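Local coordinates for uncharacterized protein Q64V53_BACFR (Bacteroides fragilis, PDB 2RA8) that is of unknown function but combines a WGR domain with leucine-rich repeats, an architecture consistent with a role in binding other macromolecules, at residues L174-I179 with L195-I200; L221-L226 with L254-I259. All blocks are in the same frame, centred on the assembly; numbering follows the deposited sequence.

Following the chain from the N terminus, contact 1 comes first. Strand 176-180 is followed by a connection and then by strand 197-201, which lies beside it in the same direction, so residues 174-179 and 195-200 close the first of the two loops. Contact 2 does the same later, when residues 254-259 return beside 221-226. The two loops are in series and neither nests nor crosses. The centres of the two contacts are about 10 Å apart. Strands 197-201 and 223-227 are neighbours in the long parallel sheet, so the four strands run side by side in chain order. Lys196 O lies 2.6 Å from Glu222 N, a probable hydrogen bond that joins the contacts.

Contact 1: L174-I179 with L195-I200; sequences LNNLKI and LKSLEI
Asn175 and Leu177 meet residues 195-200 through backbone hydrogen bonds. Asn175 O accepts two N-H groups. Ser197 N, at 2.8 Å, comes nearly along the C=O axis, while Lys196 N, at 2.7 Å, comes in well off the C=O direction and tilted from the carbonyl plane. Beyond this fork the parallel pattern is regular: Leu177 N bonds to Ser197 O, Glu199 N to Leu177 O, and Ile179 N to Glu199 O. The strand axes lie 4.8 Å apart, with only 3° between their directions. CA-H groups of Leu198, Lys178 and Ile200 add weaker contacts to carbonyl oxygens.

Leu177 and Leu198 supply the main apolar contact. They lie side by side and point the same way, with Leu177 CD1 3.8 Å from Leu198 CD1. The same CD1 of Leu177 reaches CD2 of Leu195, and the two side chains cross at a slant. Leu168 of helix 165-169 packs on Leu174 and Leu177.

Asn176, Ser197, Lys178 and Glu199 lie on the opposite face of the sheet from Leu177 and Leu198. Lys178 and Glu199 both have CG anti to the backbone N (chi1 -177° and 165°). The extended Lys178 chain lies alongside Glu199, with Lys178 CE 3.9 Å from Glu199 OE1. Lys178 NZ is 4.4 Å from Glu199 OE1, beyond a salt bridge. The lysine also makes a cation-pi contact with Phe145. A water donates to Leu177 O at 2.8 Å and is hydrogen-bonded to Ser197 OG. It thus gives Leu177 O a second donor beside Glu199 N.

Leu177, Leu198, Ile179 and Ile200 share one face and polar chains the other, as in neighbouring leucine-rich repeats. Backbone bonds carry most of the polar pairing, and the Lys178-Glu199 attraction is probably a modest addition.

Contact 2: L221-L226 with L254-I259; sequences LEKLVL and LKWLGI
CG is anti to the backbone N in both Lys223 and Trp256 (chi1 175° and -178°), and the lysine stays extended. A turn of the indole about chi2 (-50°) sets one face of the ring against this chain. Lys223 CE sits 3.9 Å from the centroid of the Trp256 five-membered ring, a CH-pi contact. Lys223 NZ lies 4.0 Å from the centroid of the six-membered ring, a cation-pi contact. Val225 CG2 comes within 3.4 Å of Trp256 NE1, whose N-H bonds to Asp285.

Glu222 OE2 and Lys255 NZ form a salt bridge of 3.1 Å. The ammonium meets the oxygen from above the carboxylate plane. Glu222 O takes two backbone donors, Lys255 N and Trp256 N. Further on, Leu224 N bonds to Trp256 O, Gly258 N to Leu224 O, and Leu226 N to Gly258 O. On the apolar face, Leu254 CD1 touches both Leu221 CD2 and Leu224 CB, while Leu224 packs beside Leu257, and Leu226 beside Ile259.

Helix 265-274 packs on part of this side, Phe272 on Leu257 and Val268 on Ile259; loop residues Phe246 and Ile277 also touch it. These are neighbouring parallel strands of the leucine-rich-repeat sheet, between strand 197-201 and strand 283-285.

Contact 1: L174-I179 with L195-I200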
# COMPACT_ATOMS: atom_id res chain seq x y z
N LEU A 174 -22.57 11.77 -15.53
CA LEU A 174 -21.71 10.74 -14.92
C LEU A 174 -21.74 9.45 -15.70
O LEU A 174 -22.81 8.98 -16.09
CB LEU A 174 -22.17 10.41 -13.50
CG LEU A 174 -21.74 11.30 -12.34
CD1 LEU A 174 -22.20 10.65 -11.03
CD2 LEU A 174 -20.23 11.47 -12.35
N ASN A 175 -20.57 8.87 -15.95
CA ASN A 175 -20.50 7.59 -16.64
C ASN A 175 -19.68 6.59 -15.86
O ASN A 175 -19.71 5.40 -16.16
CB ASN A 175 -19.93 7.74 -18.07
CG ASN A 175 -18.52 8.30 -18.10
OD1 ASN A 175 -17.63 7.82 -17.39
ND2 ASN A 175 -18.30 9.31 -18.94
N ASN A 176 -18.97 7.07 -14.84
CA ASN A 176 -18.13 6.21 -13.99
C ASN A 176 -18.45 6.47 -12.53
O ASN A 176 -18.15 7.53 -12.00
CB ASN A 176 -16.66 6.50 -14.29
CG ASN A 176 -15.71 5.56 -13.57
OD1 ASN A 176 -14.50 5.57 -13.82
ND2 ASN A 176 -16.24 4.75 -12.67
N LEU A 177 -19.06 5.49 -11.87
CA LEU A 177 -19.46 5.63 -10.47
C LEU A 177 -18.79 4.61 -9.60
O LEU A 177 -18.85 3.40 -9.87
CB LEU A 177 -20.97 5.45 -10.33
CG LEU A 177 -21.82 6.25 -9.35
CD1 LEU A 177 -23.07 5.44 -9.09
CD2 LEU A 177 -21.11 6.54 -8.04
N LYS A 178 -18.15 5.08 -8.54
CA LYS A 178 -17.44 4.23 -7.61
C LYS A 178 -17.81 4.71 -6.24
O LYS A 178 -17.70 5.90 -5.94
CB LYS A 178 -15.95 4.36 -7.85
CG LYS A 178 -15.05 3.47 -7.02
CD LYS A 178 -13.63 3.64 -7.52
CE LYS A 178 -12.62 2.86 -6.72
NZ LYS A 178 -11.27 3.07 -7.31
N ILE A 179 -18.27 3.78 -5.40
CA ILE A 179 -18.70 4.07 -4.04
C ILE A 179 -18.05 3.09 -3.06
O ILE A 179 -18.03 1.89 -3.30
CB ILE A 179 -20.23 3.94 -3.89
CG1 ILE A 179 -20.95 4.80 -4.95
CG2 ILE A 179 -20.66 4.35 -2.50
CD1 ILE A 179 -22.42 4.42 -5.10
N LEU A 195 -24.81 5.85 -16.93
CA LEU A 195 -23.75 5.04 -16.29
C LEU A 195 -23.12 3.96 -17.14
O LEU A 195 -23.82 3.10 -17.70
CB LEU A 195 -24.28 4.40 -15.00
CG LEU A 195 -24.44 5.21 -13.71
CD1 LEU A 195 -25.40 6.36 -13.94
CD2 LEU A 195 -24.99 4.31 -12.60
N LYS A 196 -21.79 3.98 -17.24
CA LYS A 196 -21.06 2.96 -18.00
C LYS A 196 -20.33 2.04 -17.06
O LYS A 196 -20.08 0.87 -17.37
CB LYS A 196 -20.03 3.60 -18.93
CG LYS A 196 -20.61 4.52 -20.00
CD LYS A 196 -20.25 4.02 -21.40
CE LYS A 196 -20.33 5.14 -22.44
NZ LYS A 196 -19.28 6.18 -22.21
N SER A 197 -19.95 2.58 -15.90
CA SER A 197 -19.22 1.80 -14.91
C SER A 197 -19.75 2.03 -13.51
O SER A 197 -19.95 3.17 -13.08
CB SER A 197 -17.73 2.15 -14.95
OG SER A 197 -16.97 1.24 -14.18
N LEU A 198 -19.97 0.93 -12.80
CA LEU A 198 -20.49 0.96 -11.44
C LEU A 198 -19.74 -0.03 -10.59
O LEU A 198 -19.80 -1.24 -10.83
CB LEU A 198 -21.98 0.60 -11.44
CG LEU A 198 -22.63 0.42 -10.06
CD1 LEU A 198 -22.49 1.71 -9.25
CD2 LEU A 198 -24.10 0.04 -10.23
N GLU A 199 -19.04 0.48 -9.58
CA GLU A 199 -18.30 -0.38 -8.67
C GLU A 199 -18.60 0.03 -7.26
O GLU A 199 -18.51 1.21 -6.92
CB GLU A 199 -16.79 -0.28 -8.90
CG GLU A 199 -15.94 -0.88 -7.76
CD GLU A 199 -14.46 -1.01 -8.12
OE1 GLU A 199 -13.94 -0.12 -8.83
OE2 GLU A 199 -13.82 -1.98 -7.68
N ILE A 200 -18.99 -0.94 -6.44
CA ILE A 200 -19.30 -0.65 -5.05
C ILE A 200 -18.41 -1.50 -4.17
O ILE A 200 -18.39 -2.73 -4.28
CB ILE A 200 -20.79 -0.92 -4.75
CG1 ILE A 200 -21.67 -0.05 -5.68
CG2 ILE A 200 -21.08 -0.61 -3.30
CD1 ILE A 200 -23.17 -0.27 -5.50
O HOH W 1 -16.84 2.52 -11.56

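Contact 2: L221-L226 with L254-I259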
# COMPACT_ATOMS: atom_id res chain seq x y z
N LEU A 221 -24.53 0.10 -19.28
CA LEU A 221 -23.49 -0.31 -18.33
C LEU A 221 -22.51 -1.26 -19.01
O LEU A 221 -22.91 -2.17 -19.74
CB LEU A 221 -24.12 -1.00 -17.12
CG LEU A 221 -23.18 -1.16 -15.91
CD1 LEU A 221 -22.86 0.20 -15.35
CD2 LEU A 221 -23.84 -2.01 -14.85
N GLU A 222 -21.21 -1.06 -18.78
CA GLU A 222 -20.18 -1.91 -19.37
C GLU A 222 -19.38 -2.64 -18.32
O GLU A 222 -18.78 -3.68 -18.58
CB GLU A 222 -19.24 -1.08 -20.24
CG GLU A 222 -19.96 -0.32 -21.36
CD GLU A 222 -19.00 0.34 -22.34
OE1 GLU A 222 -18.02 0.96 -21.88
OE2 GLU A 222 -19.24 0.23 -23.56
N LYS A 223 -19.37 -2.09 -17.11
CA LYS A 223 -18.65 -2.67 -15.99
C LYS A 223 -19.44 -2.59 -14.70
O LYS A 223 -20.00 -1.55 -14.37
CB LYS A 223 -17.30 -1.96 -15.79
CG LYS A 223 -16.53 -2.43 -14.56
CD LYS A 223 -15.08 -1.97 -14.57
CE LYS A 223 -14.37 -2.42 -13.30
NZ LYS A 223 -12.90 -2.16 -13.34
N LEU A 224 -19.51 -3.71 -13.99
CA LEU A 224 -20.21 -3.81 -12.72
C LEU A 224 -19.39 -4.64 -11.79
O LEU A 224 -19.15 -5.81 -12.05
CB LEU A 224 -21.58 -4.46 -12.87
CG LEU A 224 -22.34 -4.81 -11.57
CD1 LEU A 224 -22.59 -3.55 -10.74
CD2 LEU A 224 -23.67 -5.48 -11.92
N VAL A 225 -18.94 -4.03 -10.70
CA VAL A 225 -18.14 -4.73 -9.71
C VAL A 225 -18.75 -4.47 -8.36
O VAL A 225 -18.92 -3.32 -7.95
CB VAL A 225 -16.68 -4.25 -9.71
CG1 VAL A 225 -15.93 -4.85 -8.52
CG2 VAL A 225 -16.00 -4.69 -11.00
N LEU A 226 -19.10 -5.55 -7.67
CA LEU A 226 -19.71 -5.45 -6.35
C LEU A 226 -18.97 -6.28 -5.35
O LEU A 226 -18.73 -7.47 -5.58
CB LEU A 226 -21.16 -5.96 -6.39
CG LEU A 226 -22.17 -5.27 -7.33
CD1 LEU A 226 -23.49 -6.04 -7.31
CD2 LEU A 226 -22.38 -3.81 -6.91
N LEU A 254 -22.81 -5.09 -21.07
CA LEU A 254 -21.81 -5.39 -20.04
C LEU A 254 -20.61 -6.16 -20.60
O LEU A 254 -20.78 -7.07 -21.42
CB LEU A 254 -22.45 -6.20 -18.91
CG LEU A 254 -21.69 -6.17 -17.58
CD1 LEU A 254 -21.87 -4.81 -16.91
CD2 LEU A 254 -22.23 -7.25 -16.67
N LYS A 255 -19.40 -5.76 -20.20
CA LYS A 255 -18.16 -6.41 -20.65
C LYS A 255 -17.39 -6.96 -19.47
O LYS A 255 -16.70 -7.98 -19.58
CB LYS A 255 -17.24 -5.41 -21.36
CG LYS A 255 -17.73 -4.90 -22.69
CD LYS A 255 -16.70 -3.97 -23.33
CE LYS A 255 -17.19 -3.42 -24.66
NZ LYS A 255 -18.43 -2.60 -24.51
N TRP A 256 -17.48 -6.27 -18.34
CA TRP A 256 -16.78 -6.68 -17.12
C TRP A 256 -17.79 -6.85 -16.02
O TRP A 256 -18.53 -5.93 -15.69
CB TRP A 256 -15.74 -5.59 -16.72
CG TRP A 256 -14.89 -5.89 -15.50
CD1 TRP A 256 -15.32 -6.31 -14.28
CD2 TRP A 256 -13.47 -5.73 -15.40
NE1 TRP A 256 -14.26 -6.42 -13.41
CE2 TRP A 256 -13.11 -6.07 -14.07
CE3 TRP A 256 -12.47 -5.34 -16.29
CZ2 TRP A 256 -11.79 -6.02 -13.62
CZ3 TRP A 256 -11.15 -5.30 -15.85
CH2 TRP A 256 -10.83 -5.64 -14.52
N LEU A 257 -17.87 -8.06 -15.48
CA LEU A 257 -18.78 -8.35 -14.38
C LEU A 257 -17.99 -8.95 -13.24
O LEU A 257 -17.16 -9.84 -13.44
CB LEU A 257 -19.86 -9.34 -14.79
CG LEU A 257 -20.78 -9.89 -13.68
CD1 LEU A 257 -21.50 -8.75 -12.93
CD2 LEU A 257 -21.79 -10.83 -14.31
N GLY A 258 -18.24 -8.45 -12.04
CA GLY A 258 -17.55 -8.95 -10.87
C GLY A 258 -18.36 -8.97 -9.59
O GLY A 258 -18.97 -7.97 -9.20
N ILE A 259 -18.39 -10.14 -8.97
CA ILE A 259 -19.05 -10.33 -7.68
C ILE A 259 -17.84 -10.84 -6.95
O ILE A 259 -17.43 -11.99 -7.14
CB ILE A 259 -20.17 -11.39 -7.74
CG1 ILE A 259 -21.25 -10.96 -8.75
CG2 ILE A 259 -20.79 -11.55 -6.36
CD1 ILE A 259 -21.84 -9.59 -8.49